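Long-range contact in major capsid protein (Paramecium bursaria Chlorella virus 1, PDB 5TIP), which self-assembles as trimers into the large icosahedral shell of the virus, forming the bulk of its glycosylated outer capsid: residues Gln229-Gly234 against Ile415-Tyr420. Sequence-based numbering, arbitrary orientation.
Sequences QLQFTG and IYAKNY
Phe232 and Tyr416 illustrate how two antiparallel strands can be packed tightly on one face and joined by amides and a bridging water on the other. Their rings lie nearly parallel, planes 21° apart, but displaced past each other, with little overlap; CD1 of Phe232 comes 3.4 Å from CE1 of Tyr416. Leu230 adds its CD1 at 3.9 Å from Tyr416 CD1, and Trp111 of helix 109-119 closes over this largely apolar side, where the Tyr416 hydroxyl is hydrogen-bonded to Asp110. The aliphatic part of Lys418 packs here too, its NZ salt-bridged to Glu228. Between the faces runs regular backbone pairing, with Gln229 bonded to Asn419 and Gln231 to Ala417 in both directions. It joins strand 223-237 to strand 412-426 in a sheet of the second of the two hexon-type domains, the jelly-roll building blocks of this capsid family. The other face is polar. Asn419, its CG wedged between backbone N and carbonyl carbon (chi1 66°), directs ND2 onto a lone pair of Gln229 OE1 at 3.0 Å, while a second N-H of the same amide reaches Tyr420 O. Its OD1 accepts a weak bond from Gln231 NE2, whose stronger partner is Asn255 O. Here a water donates to both Gln229 OE1 and Asn419 OD1, the latter at 2.9 Å.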
# COMPACT_ATOMS: atom_id res chain seq x y z
N GLN A 229 3.25 21.73 12.85
CA GLN A 229 2.80 22.96 12.21
C GLN A 229 3.37 23.03 10.80
O GLN A 229 4.38 22.40 10.48
CB GLN A 229 3.25 24.20 13.00
CG GLN A 229 2.67 24.32 14.38
CD GLN A 229 3.23 25.51 15.13
OE1 GLN A 229 4.44 25.59 15.37
NE2 GLN A 229 2.37 26.45 15.48
N LEU A 230 2.70 23.81 9.96
CA LEU A 230 3.19 24.11 8.63
C LEU A 230 3.74 25.53 8.59
O LEU A 230 3.14 26.45 9.16
CB LEU A 230 2.08 23.95 7.58
CG LEU A 230 2.50 24.29 6.15
CD1 LEU A 230 3.43 23.22 5.59
CD2 LEU A 230 1.30 24.49 5.25
N GLN A 231 4.88 25.70 7.94
CA GLN A 231 5.48 27.01 7.75
C GLN A 231 5.51 27.31 6.26
O GLN A 231 5.93 26.46 5.46
CB GLN A 231 6.89 27.08 8.34
CG GLN A 231 6.94 26.84 9.84
CD GLN A 231 8.34 26.98 10.40
OE1 GLN A 231 8.89 28.08 10.45
NE2 GLN A 231 8.92 25.87 10.83
N PHE A 232 5.06 28.50 5.90
CA PHE A 232 5.05 28.94 4.51
C PHE A 232 4.98 30.46 4.51
O PHE A 232 4.00 31.03 4.99
CB PHE A 232 3.86 28.33 3.75
CG PHE A 232 3.73 28.83 2.34
CD1 PHE A 232 4.62 28.42 1.36
CD2 PHE A 232 2.71 29.69 1.99
CE1 PHE A 232 4.49 28.86 0.06
CE2 PHE A 232 2.58 30.15 0.69
CZ PHE A 232 3.47 29.73 -0.27
N THR A 233 6.02 31.10 3.99
CA THR A 233 6.13 32.55 4.01
C THR A 233 5.73 33.20 2.70
O THR A 233 5.94 34.41 2.52
CB THR A 233 7.56 32.96 4.38
OG1 THR A 233 8.46 32.51 3.36
CG2 THR A 233 7.96 32.35 5.71
N GLY A 234 5.14 32.45 1.78
CA GLY A 234 4.78 32.98 0.49
C GLY A 234 5.67 32.44 -0.62
O GLY A 234 6.75 31.89 -0.39
N ILE A 415 8.03 26.97 -0.90
CA ILE A 415 8.86 26.18 0.01
C ILE A 415 8.09 25.98 1.30
O ILE A 415 7.65 26.95 1.93
CB ILE A 415 10.22 26.85 0.27
CG1 ILE A 415 10.91 27.18 -1.05
CG2 ILE A 415 11.10 25.96 1.12
CD1 ILE A 415 12.20 27.94 -0.89
N TYR A 416 7.92 24.72 1.70
CA TYR A 416 7.18 24.37 2.90
C TYR A 416 8.10 23.72 3.92
O TYR A 416 9.09 23.06 3.56
CB TYR A 416 6.02 23.42 2.57
CG TYR A 416 5.02 24.00 1.61
CD1 TYR A 416 4.01 24.85 2.05
CD2 TYR A 416 5.08 23.70 0.25
CE1 TYR A 416 3.10 25.38 1.17
CE2 TYR A 416 4.16 24.23 -0.64
CZ TYR A 416 3.18 25.07 -0.17
OH TYR A 416 2.26 25.61 -1.05
N ALA A 417 7.78 23.92 5.19
CA ALA A 417 8.51 23.30 6.29
C ALA A 417 7.51 22.79 7.31
O ALA A 417 6.58 23.52 7.69
CB ALA A 417 9.48 24.29 6.94
N LYS A 418 7.71 21.56 7.77
CA LYS A 418 6.87 20.95 8.79
C LYS A 418 7.70 20.89 10.07
O LYS A 418 8.73 20.24 10.11
CB LYS A 418 6.41 19.56 8.37
CG LYS A 418 5.09 19.13 8.99
CD LYS A 418 3.96 20.07 8.58
CE LYS A 418 2.63 19.35 8.48
NZ LYS A 418 2.34 18.51 9.67
N ASN A 419 7.22 21.56 11.11
CA ASN A 419 7.95 21.63 12.37
C ASN A 419 7.09 21.09 13.50
O ASN A 419 5.88 20.87 13.35
CB ASN A 419 8.37 23.08 12.67
CG ASN A 419 7.19 23.98 12.94
OD1 ASN A 419 6.63 24.58 12.02
ND2 ASN A 419 6.80 24.10 14.21
N TYR A 420 7.73 20.87 14.64
CA TYR A 420 7.04 20.47 15.86
C TYR A 420 6.86 21.67 16.78
O TYR A 420 7.63 22.64 16.74
CB TYR A 420 7.82 19.37 16.60
CG TYR A 420 7.64 17.99 16.02
CD1 TYR A 420 6.44 17.31 16.17
CD2 TYR A 420 8.67 17.36 15.33
CE1 TYR A 420 6.27 16.04 15.65
CE2 TYR A 420 8.51 16.10 14.80
CZ TYR A 420 7.31 15.44 14.96
OH TYR A 420 7.14 14.18 14.44
O HOH W 1 5.68 27.21 12.88
O HOH W 2 8.00 29.47 2.50